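Local coordinates for protein Sso-CP2 metallo-carboxypetidase (Sulfolobus solfataricus, PDB 4MMO) that binds zinc and, as a member of the M20 peptidase family, probably acts as a carboxypeptidase, trimming residues from the carboxyl end of peptides, at residues 112-115 and 116-119; 207-210 and 211-215; 419-422 and 423-426. One frame throughout, in Å; residues are numbered along the deposited sequence.

Contact 1 of 3, residues 112-115 and 116-119; sequences RLFA and IKHL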
# COMPACT_ATOMS: atom_id res chain seq x y z
N ARG A 112 19.59 21.18 29.11
CA ARG A 112 20.77 20.55 29.70
C ARG A 112 22.00 21.43 29.54
O ARG A 112 22.81 21.54 30.47
CB ARG A 112 21.03 19.18 29.07
CG ARG A 112 19.96 18.15 29.38
CD ARG A 112 20.26 16.84 28.69
NE ARG A 112 19.31 15.80 29.07
CZ ARG A 112 19.32 14.56 28.58
NH1 ARG A 112 20.23 14.20 27.69
NH2 ARG A 112 18.42 13.68 28.99
N LEU A 113 22.14 22.05 28.38
CA LEU A 113 23.28 22.93 28.10
C LEU A 113 23.31 24.13 29.03
O LEU A 113 24.36 24.52 29.53
CB LEU A 113 23.23 23.44 26.65
CG LEU A 113 24.13 22.77 25.62
CD1 LEU A 113 23.91 23.41 24.25
CD2 LEU A 113 25.60 22.86 26.00
N PHE A 114 22.14 24.73 29.26
CA PHE A 114 22.06 25.90 30.11
C PHE A 114 22.23 25.53 31.59
O PHE A 114 22.72 26.34 32.38
CB PHE A 114 20.76 26.66 29.86
CG PHE A 114 20.84 27.62 28.71
CD1 PHE A 114 21.50 28.83 28.86
CD2 PHE A 114 20.29 27.31 27.48
CE1 PHE A 114 21.60 29.72 27.81
CE2 PHE A 114 20.38 28.20 26.42
CZ PHE A 114 21.04 29.40 26.58
N ALA A 115 21.85 24.31 31.97
CA ALA A 115 22.10 23.83 33.32
C ALA A 115 23.60 23.75 33.56
O ALA A 115 24.10 24.23 34.58
CB ALA A 115 21.46 22.47 33.54
N ILE A 116 24.32 23.16 32.61
CA ILE A 116 25.77 23.02 32.73
C ILE A 116 26.41 24.39 32.83
O ILE A 116 27.33 24.59 33.63
CB ILE A 116 26.35 22.25 31.53
CG1 ILE A 116 25.83 20.81 31.52
CG2 ILE A 116 27.88 22.23 31.58
CD1 ILE A 116 26.11 20.05 30.23
N LYS A 117 25.92 25.33 32.03
CA LYS A 117 26.43 26.69 32.03
C LYS A 117 26.28 27.33 33.40
O LYS A 117 27.19 27.98 33.90
CB LYS A 117 25.67 27.53 31.00
CG LYS A 117 26.15 28.97 30.91
CD LYS A 117 25.22 29.80 30.03
CE LYS A 117 25.91 31.06 29.54
NZ LYS A 117 26.54 31.83 30.65
N HIS A 118 25.10 27.17 33.99
CA HIS A 118 24.81 27.76 35.28
C HIS A 118 25.78 27.25 36.34
O HIS A 118 26.37 28.03 37.09
CB HIS A 118 23.36 27.49 35.69
CG HIS A 118 22.36 28.17 34.81
ND1 HIS A 118 21.00 27.99 34.95
CD2 HIS A 118 22.52 29.03 33.78
CE1 HIS A 118 20.36 28.72 34.05
NE2 HIS A 118 21.26 29.36 33.32
N LEU A 119 25.97 25.93 36.38
CA LEU A 119 26.88 25.33 37.35
C LEU A 119 28.31 25.80 37.12
O LEU A 119 29.03 26.06 38.08
CB LEU A 119 26.79 23.81 37.29
CG LEU A 119 25.45 23.19 37.70
CD1 LEU A 119 25.53 21.67 37.70
CD2 LEU A 119 24.99 23.69 39.06

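Contact 2 of 3, residues 207-210 and 211-215; sequences PCID and LAKII. With SO4 (sulfate ion), chain G.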
# COMPACT_ATOMS: atom_id res chain seq x y z
N PRO A 207 2.10 -11.48 -7.64
CA PRO A 207 3.00 -11.16 -6.52
C PRO A 207 2.27 -10.61 -5.29
O PRO A 207 2.77 -10.82 -4.18
CB PRO A 207 3.92 -10.09 -7.12
CG PRO A 207 3.09 -9.43 -8.15
CD PRO A 207 2.23 -10.51 -8.74
N CYS A 208 1.14 -9.93 -5.47
CA CYS A 208 0.36 -9.45 -4.33
C CYS A 208 -0.05 -10.60 -3.42
O CYS A 208 0.19 -10.57 -2.21
CB CYS A 208 -0.92 -8.75 -4.79
SG CYS A 208 -0.68 -7.52 -6.06
N ILE A 209 -0.67 -11.61 -4.01
CA ILE A 209 -1.18 -12.74 -3.23
C ILE A 209 -0.02 -13.50 -2.60
O ILE A 209 -0.09 -13.89 -1.44
CB ILE A 209 -2.07 -13.68 -4.10
CG1 ILE A 209 -2.63 -14.83 -3.25
CG2 ILE A 209 -1.31 -14.25 -5.27
CD1 ILE A 209 -3.60 -14.38 -2.19
N ASP A 210 1.06 -13.70 -3.37
CA ASP A 210 2.21 -14.44 -2.87
C ASP A 210 2.81 -13.74 -1.66
O ASP A 210 3.08 -14.38 -0.65
CB ASP A 210 3.27 -14.61 -3.96
CG ASP A 210 2.89 -15.66 -4.99
OD1 ASP A 210 1.87 -16.36 -4.79
OD2 ASP A 210 3.62 -15.80 -6.00
N LEU A 211 3.00 -12.43 -1.76
CA LEU A 211 3.58 -11.67 -0.66
C LEU A 211 2.61 -11.60 0.52
O LEU A 211 3.04 -11.70 1.68
CB LEU A 211 3.97 -10.27 -1.12
CG LEU A 211 4.77 -9.44 -0.11
CD1 LEU A 211 6.04 -10.17 0.33
CD2 LEU A 211 5.12 -8.08 -0.70
N ALA A 212 1.32 -11.45 0.24
CA ALA A 212 0.31 -11.46 1.30
C ALA A 212 0.37 -12.78 2.05
O ALA A 212 0.24 -12.82 3.27
CB ALA A 212 -1.08 -11.26 0.71
N LYS A 213 0.59 -13.87 1.31
CA LYS A 213 0.68 -15.18 1.93
C LYS A 213 1.93 -15.29 2.79
O LYS A 213 1.89 -15.86 3.87
CB LYS A 213 0.66 -16.28 0.86
CG LYS A 213 -0.73 -16.87 0.63
CD LYS A 213 -0.85 -17.57 -0.71
CE LYS A 213 -2.28 -18.01 -0.98
NZ LYS A 213 -2.80 -18.93 0.07
N ILE A 214 3.03 -14.71 2.31
CA ILE A 214 4.30 -14.73 3.03
C ILE A 214 4.18 -14.05 4.39
O ILE A 214 4.49 -14.65 5.42
CB ILE A 214 5.42 -14.04 2.22
CG1 ILE A 214 5.82 -14.89 1.01
CG2 ILE A 214 6.65 -13.76 3.09
CD1 ILE A 214 6.52 -16.20 1.34
N ILE A 215 3.71 -12.80 4.39
CA ILE A 215 3.62 -12.05 5.64
C ILE A 215 2.59 -12.68 6.58
O ILE A 215 2.68 -12.52 7.79
CB ILE A 215 3.30 -10.56 5.41
CG1 ILE A 215 1.99 -10.39 4.65
CG2 ILE A 215 4.45 -9.89 4.66
CD1 ILE A 215 1.57 -8.94 4.46
S SO4 G . -1.93 -22.67 0.42
O1 SO4 G . -1.37 -21.41 -0.08
O2 SO4 G . -1.21 -23.06 1.63
O3 SO4 G . -3.34 -22.50 0.73
O4 SO4 G . -1.77 -23.71 -0.60

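Contact 3 of 3, residues 419-422 and 423-426; sequences DYYK and AIKH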
# COMPACT_ATOMS: atom_id res chain seq x y z
N ASP A 419 7.83 24.33 31.50
CA ASP A 419 8.42 23.00 31.52
C ASP A 419 9.87 23.05 31.04
O ASP A 419 10.69 22.23 31.44
CB ASP A 419 7.61 22.03 30.66
CG ASP A 419 6.27 21.69 31.28
OD1 ASP A 419 6.06 22.02 32.47
OD2 ASP A 419 5.43 21.08 30.59
N TYR A 420 10.18 24.02 30.18
CA TYR A 420 11.54 24.20 29.71
C TYR A 420 12.43 24.65 30.86
O TYR A 420 13.56 24.17 31.01
CB TYR A 420 11.59 25.23 28.58
CG TYR A 420 12.99 25.62 28.16
CD1 TYR A 420 13.90 24.66 27.75
CD2 TYR A 420 13.40 26.95 28.16
CE1 TYR A 420 15.19 25.00 27.36
CE2 TYR A 420 14.68 27.30 27.77
CZ TYR A 420 15.57 26.33 27.37
OH TYR A 420 16.84 26.68 26.98
N TYR A 421 11.91 25.55 31.68
CA TYR A 421 12.65 26.06 32.83
C TYR A 421 12.81 25.00 33.92
O TYR A 421 13.84 24.93 34.57
CB TYR A 421 11.99 27.32 33.39
CG TYR A 421 12.15 28.52 32.49
CD1 TYR A 421 13.41 28.99 32.14
CD2 TYR A 421 11.04 29.19 31.99
CE1 TYR A 421 13.56 30.08 31.32
CE2 TYR A 421 11.19 30.29 31.16
CZ TYR A 421 12.45 30.73 30.83
OH TYR A 421 12.60 31.82 30.01
N LYS A 422 11.79 24.17 34.10
CA LYS A 422 11.89 23.08 35.08
C LYS A 422 12.92 22.05 34.62
O LYS A 422 13.57 21.41 35.44
CB LYS A 422 10.55 22.39 35.30
CG LYS A 422 9.56 23.16 36.16
CD LYS A 422 8.50 22.23 36.72
CE LYS A 422 7.29 22.98 37.23
NZ LYS A 422 6.09 22.09 37.26
N ALA A 423 13.06 21.90 33.30
CA ALA A 423 13.99 20.91 32.75
C ALA A 423 15.43 21.33 33.03
O ALA A 423 16.25 20.50 33.43
CB ALA A 423 13.75 20.72 31.26
N ILE A 424 15.72 22.61 32.80
CA ILE A 424 17.03 23.16 33.15
C ILE A 424 17.29 22.89 34.63
O ILE A 424 18.37 22.46 35.02
CB ILE A 424 17.07 24.69 32.90
CG1 ILE A 424 16.93 24.99 31.40
CG2 ILE A 424 18.38 25.29 33.43
CD1 ILE A 424 16.68 26.45 31.08
N LYS A 425 16.27 23.15 35.43
CA LYS A 425 16.33 23.01 36.88
C LYS A 425 16.57 21.56 37.29
O LYS A 425 17.42 21.28 38.14
CB LYS A 425 15.02 23.54 37.45
CG LYS A 425 14.95 23.73 38.94
CD LYS A 425 13.66 24.46 39.25
CE LYS A 425 13.35 24.53 40.72
NZ LYS A 425 12.03 25.19 40.92
N HIS A 426 15.83 20.64 36.68
CA HIS A 426 16.01 19.21 36.90
C HIS A 426 17.44 18.79 36.59
O HIS A 426 18.02 17.98 37.32
CB HIS A 426 15.03 18.42 36.03
CG HIS A 426 15.03 16.95 36.29
ND1 HIS A 426 14.27 16.06 35.55
CD2 HIS A 426 15.69 16.20 37.21
CE1 HIS A 426 14.47 14.84 36.00
NE2 HIS A 426 15.33 14.89 37.00

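Contact 1 of 3, residues 112-115 and 116-119
His118 and Phe114 meet one turn apart on helix 102-121, an alpha-helix that lies against the mixed beta-sheet of the metallopeptidase domain. The histidine CB stands 3.5 Å from Ala115 O and at much the same distance from Phe114 O. Chi1 of -67° sets CG beside its own backbone N and anti to the carbonyl carbon, which brings the imidazole back over the preceding turn. One ring face therefore rests on Phe114 O, displaced toward the rim, with CD2 just 3.0 Å from that oxygen. The same oxygen accepts the amide hydrogen of His118 N at 3.0 Å, so it serves the backbone while lying under the ring. Farther out, both ring nitrogens are hydrogen-bonded: ND1 to Glu428 OE2 of helix 417-433 and NE2 to Glu4 OE2 of helix 3-12. With a carboxylate at each nitrogen the rotation of the ring is fixed, and a protonated imidazole would probably be favoured.

Phe114 also has Lys117 alongside, both side chains pointing the same way, and the aliphatic Lys117 CD reaches Phe114 CD1 at 4.0 Å. Beyond it the lysine chain bends at chi4 (-51°), and NZ forms a salt bridge with Asp121. On the sheet side, Leu113 and Ile116 pack on strand 128-134, both touching Leu131.

The end of Arg112 leads away from the later turn, the chain extended from chi2 onward, and gives NH1 to the carbonyl oxygen of Met162, the residue just before the zinc ligand Glu163. The side chains of Arg112 and Glu163 are about 6 Å apart. Back on the helix, Arg112 O accepts Ile116 N at 3.1 Å and is also approached by Ile116 CG1 at 3.3 Å.

Contact 2 of 3, residues 207-210 and 211-215
Lys213 NZ, carried past the side chain of Ile209, is gripped by three acceptors: O1 of a sulfate ion at 2.9 Å, and the carbonyl oxygens of Ser216 and Val219 of the second subunit. The sulfate, probably from the crystallisation liquor, also accepts Met221 N of that subunit, so the anion and the ammonium group together bridge the two chains. The lysine stays stretched as far as CE and turns at chi4 (-59°), which swings NZ toward the sulfate. Its aliphatic part runs beside Ile209, the two side chains pointing the same way, with CE 3.9 Å from Ile209 CG1. Ile209 offers this flank because CG1 stands opposite its backbone N, chi1 -178°, leaning along the helix toward the later turn.

Beneath this pair the backbone closes in regular i to i+4 bonds: Lys213 N to Ile209 O at 2.8 Å, and Ala212 N to Cys208 O at the same length. Leu211 CB sits 3.3 Å from Pro207 O, the acceptor of its own amide. Ile214 CG1 likewise returns over the previous turn, 3.2 Å from Asp210 O, while its amide N bonds to that oxygen. The Asp210 carboxylate is held by residues before the helix: OD2 takes a salt bridge from Arg205 and a hydrogen bond with Tyr191 OH.

Asn206 OD1 accepts Ile209 N at the start of the helix, and the disulfide from Cys208 to Cys289 ties the first turn to strand 283-290. Leu211 faces the antiparallel sheet, whereas Ala212 packs on Ala212 of the second subunit and Ile209 on its Ile215. One side on its own sheet and another on its partner helix, helix 207-218 has the placement expected in the dimerisation domain of M20 peptidases.

Contact 3 of 3, residues 419-422 and 423-426
Tyr420 and Ile424 supply the CH-pi contact of this turn: the methyl CD1 of Ile424 lies over one face of the phenol ring, 4.1 Å from its centroid and 21° off the normal. It is displaced toward the outer part of the ring, with CZ its nearest atom at 3.9 Å. The tyrosine reaches it because chi1 of 172° throws CG away from the backbone N and toward the following turn. A looser apolar contact comes from Tyr421, whose CD1 is 4.3 Å from the same methyl.

Backbone hydrogen bonds join the turns. His426 N to Lys422 O is the shortest, at 2.7 Å. Ala423 N bonds to Asp419 O from above the carbonyl plane and shares itself, weakly, with Tyr420 O, which also receives Ile424 N at 3.2 Å.

Polar side-chain ends look to other parts of the chain. Tyr420 OH bonds to Glu4 O and Tyr421 OH to Asp2, both near the N-terminus, while Asp419 OD2 pairs with Tyr405 OH; His426 NE2 has a weak bond to Met359 O. This is helix-on-helix packing in the alpha/beta metallopeptidase domain, where helix 417-433 packs on helices 102-121 and 3-12 through Tyr420 and Ile424 and on helix 354-367 through Lys422, Lys425 and His426.

Overall arrangement
Contacts 1 and 3 are neighbours in the metallopeptidase domain, their centres 11 Å apart although some 300 residues separate them along the chain. They touch directly: Ala115 CB lies 3.4 Å from Ile424 O, and Phe114 CD2 3.5 Å from Tyr420 OH, so helices 102-121 and 417-433 pack closely. Helix 3-12 joins both, with Glu4 bonding to side chains of each. Contact 1 comes nearer the zinc site, through Arg112, whose side chain is about 10 Å from the zinc ion, whereas contact 3 lies away from it. Contact 2 belongs to the dimerisation domain across the chain's centre, its own centre about 54 Å from that of contact 1 and 51 Å from that of contact 3, facing the second subunit.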